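Uncharacterized protein (PDB 6OE6) is of unknown function but is classed as a leptospiral lipoprotein, probably tethered to a membrane by lipid, with an all-beta domain built from two sheets. Local coordinates at residues Gly14-Val19 / Val120-Glu125; Val64-Glu69 / Pro91-Gln96; Ala68-Ser73 / Val114-Asp119; Leu79-Met84 / Lys109-Val114. All blocks are in the same frame, centred on the assembly; numbering follows the deposited sequence.

Contact 1: Gly14-Val19 / Val120-Glu125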
loop_
_atom_site.group_PDB
_atom_site.type_symbol
_atom_site.label_atom_id
_atom_site.label_comp_id
_atom_site.label_asym_id
_atom_site.label_seq_id
_atom_site.Cartn_x
_atom_site.Cartn_y
_atom_site.Cartn_z
ATOM N N GLY A 14 -1.858 12.453 6.530
ATOM C CA GLY A 14 -2.940 11.637 6.019
ATOM C C GLY A 14 -2.952 10.258 6.650
ATOM O O GLY A 14 -2.178 9.947 7.555
ATOM N N GLU A 15 -3.844 9.407 6.146
ATOM C CA GLU A 15 -4.025 8.072 6.709
ATOM C C GLU A 15 -4.182 7.048 5.601
ATOM O O GLU A 15 -4.901 7.299 4.629
ATOM C CB GLU A 15 -5.273 7.985 7.600
ATOM C CG GLU A 15 -5.154 8.682 8.943
ATOM C CD GLU A 15 -6.433 8.572 9.758
ATOM O OE1 GLU A 15 -7.524 8.499 9.147
ATOM O OE2 GLU A 15 -6.343 8.552 11.007
ATOM N N PHE A 16 -3.548 5.884 5.778
ATOM C CA PHE A 16 -3.762 4.721 4.912
ATOM C C PHE A 16 -4.690 3.718 5.591
ATOM O O PHE A 16 -4.604 3.498 6.805
ATOM C CB PHE A 16 -2.446 4.019 4.571
ATOM C CG PHE A 16 -1.540 4.809 3.670
ATOM C CD1 PHE A 16 -1.678 4.723 2.293
ATOM C CD2 PHE A 16 -0.529 5.606 4.199
ATOM C CE1 PHE A 16 -0.840 5.439 1.431
ATOM C CE2 PHE A 16 0.326 6.317 3.373
ATOM C CZ PHE A 16 0.164 6.248 1.968
ATOM N N GLY A 17 -5.582 3.110 4.798
ATOM C CA GLY A 17 -6.423 2.037 5.278
ATOM C C GLY A 17 -6.376 0.883 4.296
ATOM O O GLY A 17 -6.081 1.068 3.120
ATOM N N TRP A 18 -6.679 -0.320 4.796
ATOM C CA TRP A 18 -6.471 -1.531 4.013
ATOM C C TRP A 18 -7.597 -2.526 4.226
ATOM O O TRP A 18 -8.191 -2.596 5.305
ATOM C CB TRP A 18 -5.138 -2.215 4.375
ATOM C CG TRP A 18 -4.012 -1.228 4.494
ATOM C CD1 TRP A 18 -3.730 -0.424 5.570
ATOM C CD2 TRP A 18 -3.036 -0.923 3.499
ATOM N NE1 TRP A 18 -2.633 0.355 5.301
ATOM C CE2 TRP A 18 -2.185 0.063 4.034
ATOM C CE3 TRP A 18 -2.795 -1.393 2.205
ATOM C CZ2 TRP A 18 -1.113 0.596 3.316
ATOM C CZ3 TRP A 18 -1.724 -0.868 1.497
ATOM C CH2 TRP A 18 -0.899 0.115 2.054
ATOM N N VAL A 19 -7.863 -3.320 3.190
ATOM C CA VAL A 19 -8.709 -4.506 3.325
ATOM C C VAL A 19 -8.196 -5.541 2.337
ATOM O O VAL A 19 -7.709 -5.192 1.259
ATOM C CB VAL A 19 -10.212 -4.191 3.116
ATOM C CG1 VAL A 19 -10.482 -3.644 1.714
ATOM C CG2 VAL A 19 -11.048 -5.429 3.357
ATOM N N VAL A 120 5.808 14.446 -3.305
ATOM C CA VAL A 120 5.475 13.277 -2.494
ATOM C C VAL A 120 5.032 13.775 -1.124
ATOM O O VAL A 120 5.755 14.526 -0.459
ATOM C CB VAL A 120 6.660 12.306 -2.388
ATOM C CG1 VAL A 120 6.350 11.202 -1.384
ATOM C CG2 VAL A 120 6.970 11.685 -3.740
ATOM N N ILE A 121 3.823 13.396 -0.716
ATOM C CA ILE A 121 3.228 13.887 0.522
ATOM C C ILE A 121 3.087 12.808 1.580
ATOM O O ILE A 121 2.824 13.141 2.746
ATOM C CB ILE A 121 1.851 14.543 0.274
ATOM C CG1 ILE A 121 0.893 13.505 -0.321
ATOM C CG2 ILE A 121 1.978 15.773 -0.614
ATOM C CD1 ILE A 121 -0.529 13.931 -0.285
ATOM N N ASP A 122 3.245 11.534 1.226
ATOM C CA ASP A 122 3.116 10.477 2.214
ATOM C C ASP A 122 3.611 9.185 1.585
ATOM O O ASP A 122 3.720 9.071 0.361
ATOM C CB ASP A 122 1.671 10.324 2.686
ATOM C CG ASP A 122 1.566 9.925 4.137
ATOM O OD1 ASP A 122 2.528 9.358 4.694
ATOM O OD2 ASP A 122 0.501 10.195 4.724
ATOM N N GLU A 123 3.943 8.227 2.442
ATOM C CA GLU A 123 4.423 6.938 1.969
ATOM C C GLU A 123 4.272 5.925 3.092
ATOM O O GLU A 123 4.180 6.284 4.266
ATOM C CB GLU A 123 5.883 7.020 1.493
ATOM C CG GLU A 123 6.887 7.212 2.603
ATOM C CD GLU A 123 8.265 7.561 2.070
ATOM O OE1 GLU A 123 8.382 8.581 1.357
ATOM O OE2 GLU A 123 9.219 6.814 2.353
ATOM N N VAL A 124 4.255 4.653 2.714
ATOM C CA VAL A 124 4.000 3.560 3.647
ATOM C C VAL A 124 4.648 2.297 3.091
ATOM O O VAL A 124 4.656 2.069 1.874
ATOM C CB VAL A 124 2.482 3.366 3.876
ATOM C CG1 VAL A 124 1.788 2.986 2.573
ATOM C CG2 VAL A 124 2.221 2.320 4.982
ATOM N N GLU A 125 5.220 1.490 3.979
ATOM C CA GLU A 125 5.793 0.198 3.619
ATOM C C GLU A 125 4.871 -0.957 4.015
ATOM O O GLU A 125 4.178 -0.899 5.036
ATOM C CB GLU A 125 7.149 0.005 4.301
ATOM C CG GLU A 125 8.206 0.993 3.856
ATOM C CD GLU A 125 9.499 0.831 4.636
ATOM O OE1 GLU A 125 9.530 1.187 5.837
ATOM O OE2 GLU A 125 10.471 0.334 4.044
#

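Contact 2: Val64-Glu69 / Pro91-Gln96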
loop_
_atom_site.group_PDB
_atom_site.type_symbol
_atom_site.label_atom_id
_atom_site.label_comp_id
_atom_site.label_asym_id
_atom_site.label_seq_id
_atom_site.Cartn_x
_atom_site.Cartn_y
_atom_site.Cartn_z
ATOM N N VAL A 64 -8.790 18.333 -1.237
ATOM C CA VAL A 64 -8.162 18.144 -2.537
ATOM C C VAL A 64 -9.204 18.316 -3.630
ATOM O O VAL A 64 -10.410 18.184 -3.407
ATOM C CB VAL A 64 -7.477 16.763 -2.676
ATOM C CG1 VAL A 64 -6.338 16.631 -1.698
ATOM C CG2 VAL A 64 -8.488 15.648 -2.473
ATOM N N SER A 65 -8.714 18.612 -4.831
ATOM C CA SER A 65 -9.548 18.805 -6.004
ATOM C C SER A 65 -9.516 17.564 -6.884
ATOM O O SER A 65 -8.472 16.921 -7.031
ATOM C CB SER A 65 -9.082 20.018 -6.807
ATOM O OG SER A 65 -9.768 20.083 -8.043
ATOM N N GLU A 66 -10.667 17.246 -7.481
ATOM C CA GLU A 66 -10.744 16.125 -8.410
ATOM C C GLU A 66 -9.864 16.348 -9.636
ATOM O O GLU A 66 -9.428 15.379 -10.270
ATOM C CB GLU A 66 -12.204 15.896 -8.812
ATOM C CG GLU A 66 -12.436 14.873 -9.912
ATOM C CD GLU A 66 -13.843 14.304 -9.888
ATOM O OE1 GLU A 66 -14.475 14.336 -8.811
ATOM O OE2 GLU A 66 -14.320 13.830 -10.942
ATOM N N SER A 67 -9.570 17.606 -9.974
ATOM C CA SER A 67 -8.759 17.909 -11.146
ATOM C C SER A 67 -7.271 18.072 -10.839
ATOM O O SER A 67 -6.480 18.222 -11.776
ATOM C CB SER A 67 -9.276 19.177 -11.829
ATOM O OG SER A 67 -9.027 20.316 -11.030
ATOM N N ALA A 68 -6.867 18.046 -9.570
ATOM C CA ALA A 68 -5.454 18.190 -9.240
ATOM C C ALA A 68 -4.682 16.927 -9.606
ATOM O O ALA A 68 -5.203 15.810 -9.534
ATOM C CB ALA A 68 -5.271 18.494 -7.753
ATOM N N GLU A 69 -3.421 17.110 -9.993
ATOM C CA GLU A 69 -2.605 15.976 -10.420
ATOM C C GLU A 69 -2.219 15.140 -9.207
ATOM O O GLU A 69 -1.428 15.581 -8.367
ATOM C CB GLU A 69 -1.360 16.455 -11.160
ATOM C CG GLU A 69 -1.628 17.070 -12.518
ATOM C CD GLU A 69 -0.482 16.831 -13.482
ATOM O OE1 GLU A 69 0.346 15.936 -13.209
ATOM O OE2 GLU A 69 -0.407 17.532 -14.510
ATOM N N PRO A 91 -8.902 11.969 -7.166
ATOM C CA PRO A 91 -9.444 12.010 -5.805
ATOM C C PRO A 91 -10.956 12.164 -5.799
ATOM O O PRO A 91 -11.547 12.778 -6.690
ATOM C CB PRO A 91 -8.770 13.240 -5.191
ATOM C CG PRO A 91 -7.561 13.492 -6.036
ATOM C CD PRO A 91 -7.947 13.063 -7.417
ATOM N N ASN A 92 -11.586 11.563 -4.792
ATOM C CA ASN A 92 -12.981 11.851 -4.479
ATOM C C ASN A 92 -12.981 13.080 -3.584
ATOM O O ASN A 92 -12.471 13.010 -2.456
ATOM C CB ASN A 92 -13.632 10.666 -3.777
ATOM C CG ASN A 92 -15.106 10.906 -3.432
ATOM O OD1 ASN A 92 -15.484 11.982 -2.992
ATOM N ND2 ASN A 92 -15.932 9.874 -3.604
ATOM N N PRO A 93 -13.531 14.217 -4.029
ATOM C CA PRO A 93 -13.405 15.451 -3.245
ATOM C C PRO A 93 -14.372 15.550 -2.080
ATOM O O PRO A 93 -14.245 16.484 -1.277
ATOM C CB PRO A 93 -13.688 16.545 -4.283
ATOM C CG PRO A 93 -14.682 15.911 -5.193
ATOM C CD PRO A 93 -14.244 14.447 -5.299
ATOM N N VAL A 94 -15.326 14.636 -1.957
ATOM C CA VAL A 94 -16.203 14.627 -0.785
ATOM C C VAL A 94 -15.569 13.859 0.367
ATOM O O VAL A 94 -15.483 14.354 1.493
ATOM C CB VAL A 94 -17.577 14.028 -1.150
ATOM C CG1 VAL A 94 -18.444 13.933 0.097
ATOM C CG2 VAL A 94 -18.248 14.837 -2.261
ATOM N N SER A 95 -15.135 12.631 0.104
ATOM C CA SER A 95 -14.475 11.819 1.116
ATOM C C SER A 95 -13.001 12.174 1.291
ATOM O O SER A 95 -12.396 11.740 2.279
ATOM C CB SER A 95 -14.620 10.325 0.778
ATOM O OG SER A 95 -14.151 10.031 -0.528
ATOM N N GLN A 96 -12.431 12.968 0.379
ATOM C CA GLN A 96 -11.017 13.355 0.413
ATOM C C GLN A 96 -10.120 12.116 0.389
ATOM O O GLN A 96 -9.208 11.963 1.204
ATOM C CB GLN A 96 -10.707 14.248 1.616
ATOM C CG GLN A 96 -11.499 15.544 1.640
ATOM C CD GLN A 96 -11.021 16.503 2.729
ATOM O OE1 GLN A 96 -9.890 16.397 3.214
ATOM N NE2 GLN A 96 -11.886 17.436 3.118
#

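Contact 3: Ala68-Ser73 / Val114-Asp119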
loop_
_atom_site.group_PDB
_atom_site.type_symbol
_atom_site.label_atom_id
_atom_site.label_comp_id
_atom_site.label_asym_id
_atom_site.label_seq_id
_atom_site.Cartn_x
_atom_site.Cartn_y
_atom_site.Cartn_z
ATOM N N ALA A 68 -6.867 18.046 -9.570
ATOM C CA ALA A 68 -5.454 18.190 -9.240
ATOM C C ALA A 68 -4.682 16.927 -9.606
ATOM O O ALA A 68 -5.203 15.810 -9.534
ATOM C CB ALA A 68 -5.271 18.494 -7.753
ATOM N N GLU A 69 -3.421 17.110 -9.993
ATOM C CA GLU A 69 -2.605 15.976 -10.420
ATOM C C GLU A 69 -2.219 15.140 -9.207
ATOM O O GLU A 69 -1.428 15.581 -8.367
ATOM C CB GLU A 69 -1.360 16.455 -11.160
ATOM C CG GLU A 69 -1.628 17.070 -12.518
ATOM C CD GLU A 69 -0.482 16.831 -13.482
ATOM O OE1 GLU A 69 0.346 15.936 -13.209
ATOM O OE2 GLU A 69 -0.407 17.532 -14.510
ATOM N N THR A 70 -2.768 13.931 -9.114
ATOM C CA THR A 70 -2.449 13.000 -8.041
ATOM C C THR A 70 -1.900 11.711 -8.638
ATOM O O THR A 70 -2.403 11.222 -9.654
ATOM C CB THR A 70 -3.690 12.706 -7.188
ATOM O OG1 THR A 70 -4.284 13.941 -6.784
ATOM C CG2 THR A 70 -3.327 11.940 -5.947
ATOM N N TYR A 71 -0.849 11.174 -8.021
ATOM C CA TYR A 71 -0.264 9.919 -8.465
ATOM C C TYR A 71 0.039 9.056 -7.251
ATOM O O TYR A 71 0.253 9.557 -6.145
ATOM C CB TYR A 71 1.041 10.112 -9.248
ATOM C CG TYR A 71 0.875 10.746 -10.616
ATOM C CD1 TYR A 71 0.794 9.961 -11.762
ATOM C CD2 TYR A 71 0.811 12.120 -10.757
ATOM C CE1 TYR A 71 0.649 10.530 -13.013
ATOM C CE2 TYR A 71 0.665 12.701 -11.999
ATOM C CZ TYR A 71 0.581 11.899 -13.125
ATOM O OH TYR A 71 0.435 12.468 -14.368
ATOM N N VAL A 72 0.069 7.744 -7.476
ATOM C CA VAL A 72 0.756 6.837 -6.566
ATOM C C VAL A 72 1.879 6.172 -7.337
ATOM O O VAL A 72 1.837 6.058 -8.568
ATOM C CB VAL A 72 -0.177 5.771 -5.965
ATOM C CG1 VAL A 72 -1.244 6.459 -5.102
ATOM C CG2 VAL A 72 -0.819 4.930 -7.086
ATOM N N SER A 73 2.887 5.713 -6.590
ATOM C CA SER A 73 3.875 4.798 -7.139
ATOM C C SER A 73 4.064 3.656 -6.158
ATOM O O SER A 73 3.885 3.802 -4.945
ATOM C CB SER A 73 5.204 5.493 -7.429
ATOM O OG SER A 73 5.925 5.721 -6.242
ATOM N N VAL A 114 2.465 8.503 -2.234
ATOM C CA VAL A 114 1.351 9.314 -2.719
ATOM C C VAL A 114 1.899 10.688 -3.090
ATOM O O VAL A 114 2.590 11.320 -2.284
ATOM C CB VAL A 114 0.230 9.442 -1.672
ATOM C CG1 VAL A 114 -0.873 10.399 -2.218
ATOM C CG2 VAL A 114 -0.360 8.075 -1.282
ATOM N N ALA A 115 1.614 11.137 -4.313
ATOM C CA ALA A 115 2.060 12.438 -4.787
ATOM C C ALA A 115 0.857 13.314 -5.092
ATOM O O ALA A 115 -0.134 12.848 -5.662
ATOM C CB ALA A 115 2.936 12.311 -6.036
ATOM N N TYR A 116 0.954 14.585 -4.711
ATOM C CA TYR A 116 -0.105 15.554 -4.944
ATOM C C TYR A 116 0.547 16.818 -5.470
ATOM O O TYR A 116 1.434 17.373 -4.815
ATOM C CB TYR A 116 -0.896 15.831 -3.661
ATOM C CG TYR A 116 -2.131 16.685 -3.874
ATOM C CD1 TYR A 116 -3.246 16.167 -4.522
ATOM C CD2 TYR A 116 -2.183 17.988 -3.422
ATOM C CE1 TYR A 116 -4.382 16.933 -4.720
ATOM C CE2 TYR A 116 -3.312 18.768 -3.618
ATOM C CZ TYR A 116 -4.410 18.233 -4.269
ATOM O OH TYR A 116 -5.547 18.997 -4.471
ATOM N N GLU A 117 0.132 17.238 -6.670
ATOM C CA GLU A 117 0.594 18.490 -7.273
ATOM C C GLU A 117 2.120 18.569 -7.310
ATOM O O GLU A 117 2.715 19.618 -7.054
ATOM C CB GLU A 117 -0.001 19.697 -6.545
ATOM C CG GLU A 117 -1.526 19.723 -6.543
ATOM C CD GLU A 117 -2.118 20.291 -7.824
ATOM O OE1 GLU A 117 -2.611 21.437 -7.791
ATOM O OE2 GLU A 117 -2.093 19.599 -8.864
ATOM N N GLY A 118 2.761 17.440 -7.623
ATOM C CA GLY A 118 4.187 17.387 -7.847
ATOM C C GLY A 118 5.022 16.890 -6.681
ATOM O O GLY A 118 6.147 16.431 -6.905
ATOM N N ASP A 119 4.519 16.971 -5.454
ATOM C CA ASP A 119 5.289 16.615 -4.268
ATOM C C ASP A 119 4.841 15.268 -3.716
ATOM O O ASP A 119 3.640 14.980 -3.657
ATOM C CB ASP A 119 5.136 17.675 -3.175
ATOM C CG ASP A 119 5.365 19.082 -3.688
ATOM O OD1 ASP A 119 6.273 19.271 -4.523
ATOM O OD2 ASP A 119 4.629 19.992 -3.258
HETATM O O HOH W 1 1.250 14.921 -8.554
#

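Contact 4: Leu79-Met84 / Lys109-Val114. With NA (sodium ion), chain E.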
loop_
_atom_site.group_PDB
_atom_site.type_symbol
_atom_site.label_atom_id
_atom_site.label_comp_id
_atom_site.label_asym_id
_atom_site.label_seq_id
_atom_site.Cartn_x
_atom_site.Cartn_y
_atom_site.Cartn_z
ATOM N N LEU A 79 17.961 -4.172 -4.414
ATOM C CA LEU A 79 19.103 -3.494 -3.781
ATOM C C LEU A 79 18.614 -2.086 -3.470
ATOM O O LEU A 79 18.892 -1.119 -4.180
ATOM C CB LEU A 79 20.340 -3.498 -4.673
ATOM C CG LEU A 79 20.812 -4.891 -5.112
ATOM C CD1 LEU A 79 22.198 -4.784 -5.764
ATOM C CD2 LEU A 79 20.815 -5.911 -3.963
ATOM N N GLY A 80 17.831 -1.980 -2.393
ATOM C CA GLY A 80 17.057 -0.771 -2.155
ATOM C C GLY A 80 15.776 -0.796 -2.974
ATOM O O GLY A 80 15.528 -1.700 -3.770
ATOM N N TYR A 81 14.930 0.215 -2.758
ATOM C CA TYR A 81 13.644 0.256 -3.455
ATOM C C TYR A 81 13.824 0.663 -4.906
ATOM O O TYR A 81 14.579 1.590 -5.208
ATOM C CB TYR A 81 12.704 1.251 -2.775
ATOM C CG TYR A 81 12.073 0.676 -1.535
ATOM C CD1 TYR A 81 11.155 -0.361 -1.638
ATOM C CD2 TYR A 81 12.373 1.169 -0.280
ATOM C CE1 TYR A 81 10.582 -0.909 -0.503
ATOM C CE2 TYR A 81 11.786 0.639 0.859
ATOM C CZ TYR A 81 10.863 -0.395 0.717
ATOM O OH TYR A 81 10.281 -0.939 1.844
ATOM N N ASN A 82 13.103 -0.015 -5.797
ATOM C CA ASN A 82 13.089 0.310 -7.219
ATOM C C ASN A 82 11.643 0.529 -7.624
ATOM O O ASN A 82 10.794 -0.321 -7.348
ATOM C CB ASN A 82 13.691 -0.802 -8.072
ATOM C CG ASN A 82 15.110 -1.144 -7.658
ATOM O OD1 ASN A 82 15.449 -2.312 -7.463
ATOM N ND2 ASN A 82 15.935 -0.126 -7.502
ATOM N N GLU A 83 11.384 1.655 -8.293
ATOM C CA GLU A 83 10.021 1.995 -8.675
ATOM C C GLU A 83 9.514 0.995 -9.698
ATOM O O GLU A 83 10.202 0.697 -10.684
ATOM C CB GLU A 83 9.979 3.404 -9.259
ATOM C CG GLU A 83 8.586 3.885 -9.634
ATOM C CD GLU A 83 8.609 5.310 -10.109
ATOM O OE1 GLU A 83 8.844 5.501 -11.315
ATOM O OE2 GLU A 83 8.398 6.218 -9.276
ATOM N N MET A 84 8.298 0.487 -9.474
ATOM C CA MET A 84 7.678 -0.420 -10.443
ATOM C C MET A 84 6.978 0.365 -11.539
ATOM O O MET A 84 7.155 0.101 -12.737
ATOM C CB MET A 84 6.670 -1.334 -9.741
ATOM C CG MET A 84 7.344 -2.186 -8.673
ATOM S SD MET A 84 6.236 -3.029 -7.552
ATOM C CE MET A 84 5.250 -4.031 -8.663
ATOM N N LYS A 109 9.099 -6.820 -0.161
ATOM C CA LYS A 109 8.879 -5.603 0.603
ATOM C C LYS A 109 8.576 -4.485 -0.381
ATOM O O LYS A 109 9.282 -4.340 -1.383
ATOM C CB LYS A 109 10.124 -5.282 1.451
ATOM C CG LYS A 109 9.905 -4.150 2.462
ATOM C CD LYS A 109 11.063 -4.103 3.495
ATOM C CE LYS A 109 12.357 -3.594 2.877
ATOM N NZ LYS A 109 13.488 -3.487 3.871
ATOM N N TYR A 110 7.541 -3.695 -0.086
ATOM C CA TYR A 110 7.022 -2.689 -1.008
ATOM C C TYR A 110 6.867 -1.350 -0.318
ATOM O O TYR A 110 6.647 -1.274 0.897
ATOM C CB TYR A 110 5.630 -3.090 -1.581
ATOM C CG TYR A 110 5.734 -4.337 -2.438
ATOM C CD1 TYR A 110 5.983 -4.215 -3.809
ATOM C CD2 TYR A 110 5.651 -5.613 -1.872
ATOM C CE1 TYR A 110 6.131 -5.324 -4.607
ATOM C CE2 TYR A 110 5.780 -6.742 -2.671
ATOM C CZ TYR A 110 6.016 -6.573 -4.046
ATOM O OH TYR A 110 6.162 -7.662 -4.868
ATOM N N LEU A 111 6.962 -0.292 -1.132
ATOM C CA LEU A 111 6.853 1.088 -0.685
ATOM C C LEU A 111 5.840 1.768 -1.587
ATOM O O LEU A 111 6.044 1.854 -2.809
ATOM C CB LEU A 111 8.209 1.807 -0.758
ATOM C CG LEU A 111 8.246 3.294 -0.379
ATOM C CD1 LEU A 111 7.846 3.465 1.089
ATOM C CD2 LEU A 111 9.630 3.891 -0.666
ATOM N N LEU A 112 4.772 2.266 -0.987
ATOM C CA LEU A 112 3.702 2.958 -1.714
ATOM C C LEU A 112 3.846 4.438 -1.397
ATOM O O LEU A 112 3.881 4.811 -0.223
ATOM C CB LEU A 112 2.336 2.438 -1.260
ATOM C CG LEU A 112 1.073 3.178 -1.714
ATOM C CD1 LEU A 112 0.970 3.187 -3.252
ATOM C CD2 LEU A 112 -0.130 2.462 -1.092
ATOM N N LYS A 113 3.968 5.270 -2.431
ATOM C CA LYS A 113 4.092 6.711 -2.260
ATOM C C LYS A 113 2.865 7.391 -2.848
ATOM O O LYS A 113 2.311 6.929 -3.844
ATOM C CB LYS A 113 5.337 7.252 -2.965
ATOM C CG LYS A 113 6.689 6.711 -2.430
ATOM C CD LYS A 113 7.822 7.314 -3.210
ATOM C CE LYS A 113 9.152 6.665 -2.843
ATOM N NZ LYS A 113 10.258 7.415 -3.464
ATOM N N VAL A 114 2.465 8.503 -2.234
ATOM C CA VAL A 114 1.351 9.314 -2.719
ATOM C C VAL A 114 1.899 10.688 -3.090
ATOM O O VAL A 114 2.590 11.320 -2.284
ATOM C CB VAL A 114 0.230 9.442 -1.672
ATOM C CG1 VAL A 114 -0.873 10.399 -2.218
ATOM C CG2 VAL A 114 -0.360 8.075 -1.282
HETATM NA NA NA E . 18.427 0.127 -6.307
HETATM O O HOH W 2 17.218 1.599 -4.836
#

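Contact 1: Gly14-Val19 / Val120-Glu125
The carboxylate of D122, set against G14 and the ring of F16, is held at both oxygens. OD1 accepts the backbone N of the next residue, E123, at 2.9 Å; this donor comes in on the anti side and the bond is bent, with 137° at the hydrogen. The same oxygen forms a salt bridge with R43, whose guanidinium also donates to the carbonyl of G14, while OD2 pairs with the hydroxyl of Y58. These several grips fix the rotation of the carboxylate and leave D122 CG 3.9 Å from F16 CE2, at a slant to the ring. Further along, the contact turns apolar and is carried by V124. With chi1 at 62°, V124 CG1 occupies the crowded position between the backbone N and the carbonyl carbon, which aims this methyl at the aromatic pair. It sits over the centre of one face of F16, 3.5 Å from the ring centroid in a CH-pi contact. V124 CB leans on the same ring, 3.7 Å from F16 CE2. W18 receives that methyl differently: V124 CG1 lies in the plane of the indole at its edge, 3.8 Å from W18 CZ2. The indole NE1 is itself tied to the carbonyl of T42. I121 and D122 together face V114 in a classic beta bulge. The axes of segments 15-19 and 120-125 come within 8.6 Å at 38°; the two exchange no backbone bonds and belong to different sheets, the face-to-face packing of a beta sandwich.

Contact 2: Val64-Glu69 / Pro91-Gln96
V64 and P91 form the tight, buried part of this contact, their side chains crossing at about a right angle with V64 CG2 3.6 Å from P91 CB. With V64 CG1 anti to the carbonyl carbon (chi1 -64°), CG2 is left between the backbone N and that carbon and meets the proline ring. The ring also approaches the carbonyl of S65, with S65 O 3.7 Å from P91 CG. Beyond V64 and P91 stand Y116 and I98 respectively, carrying the packing into the strands 108-116 and 97-102. Each segment is a loop that holds its own shape. S65 to A68 make a type I beta turn, closed by A68 N to S65 O at 3.2 Å, and N92 folds the other loop in an Asx turn. N92 OD1 accepts V94 N at 2.9 Å in its carbonyl plane, and S95 N at 3.2 Å from above that plane. The solvent side is looser and has E66 reaching across P93. E66 turns its chain opposite the backbone N (chi1 173°) and runs out extended, bringing E66 OE1 to 3.5 Å from P93 CD. P93 CB rests 3.8 Å from V64 O.

Contact 3: Ala68-Ser73 / Val114-Asp119
Backbone hydrogen bonds join Y71 to A115 in both directions: Y71 N reaches A115 O at 3.0 Å, and A115 N reaches Y71 O at 2.8 Å. Past the regular pairing, E117 N gives a straight bond of 2.8 Å to E69 O. A water donates to this same oxygen and accepts from G118 N, so E69 O has two partners. The strands are antiparallel neighbours in the five-stranded sheet, with T70-Y116 and V72-V114 as non-hydrogen-bonded pairs. Y116 to D119 form the type I' turn of the two-residue hairpin that leads into strand 119-129.

One side-chain bond runs across the contact, from E69 N to E117 OE2 at 3.0 Å, reached from above the carboxylate plane; E117 was deposited in two conformers, so this bond is less certain than the backbone ones.

Among the packing contacts, the Y116 ring is central. A chi1 of -172° swings the Y116 ring along the start of the partner segment. T70 OG1 stands at the ring edge, 3.3 Å from Y116 CD1, and makes a weak bond back to A68 O. A68 CB rests 3.5 Å from Y116 CE1, near the hydroxyl that accepts S65 N. On the sheet face shared with T70 and Y116, V72 CG1 touches V114 CG2 at 4.2 Å; Y71 and A115 bring their CB atoms together on the other face.

Contact 4: Leu79-Met84 / Lys109-Val114
Y81 and L111 meet across an intervening strand of the mixed beta sheet: 81-89 and 108-116 both pair with 70-77, so their contact depends on side chains that span it. Y81 buries by far the most surface. L111 CB lies 3.7 Å from the centroid of the Y81 ring, a CH-pi contact over one face and displaced toward the rim. L111 CD2 follows along the same ring to 3.9 Å from Y81 CD2. The far end of the tyrosine crosses the aliphatic part of K109 at about a right angle, with Y81 OH 3.3 Å from K109 CG. That hydroxyl is bonded to E125, and F77, edge-to-face with Y81, also forms a cation-pi pair with K109. Y110, whose CB points away from strand 81-84, presents its ring edge to M84. The sulfur lies in the ring plane, with M84 SD 3.7 Å from Y110 CE1, a Met-aromatic contact made by a chain bent at chi3 (59°). At the turn before Y81 sits a sodium ion whose site includes L79 and N82; the amide of N82 is modelled with ND2 toward the ion, where an amide oxygen would be expected, so its orientation is doubtful. L79 O binds the sodium at 2.5 Å. A water lies 2.4 Å from the ion and donates to Y81 O at 2.7 Å.

How the contacts relate
Contact 1 is the most buried and joins the two sheets by aromatic and methyl packing, whereas contacts 3 and 4 lie within the five-stranded sheet and both use strand 108-116, V114 being the residue where their ranges overlap. Of these, contact 3 pairs adjacent strands by backbone bonds, and contact 4 connects next-but-one strands by side chains alone. Strand 119-129, which supplies contact 1, borders 108-116 on its other side, so contacts 1, 3 and 4 touch one another. Contact 2 lies farthest from the chain centre, about 19 Å, where two loops meet through prolines; it shares A68 and E69 with contact 3 and stays about 8 Å from contact 4 at the nearest atoms.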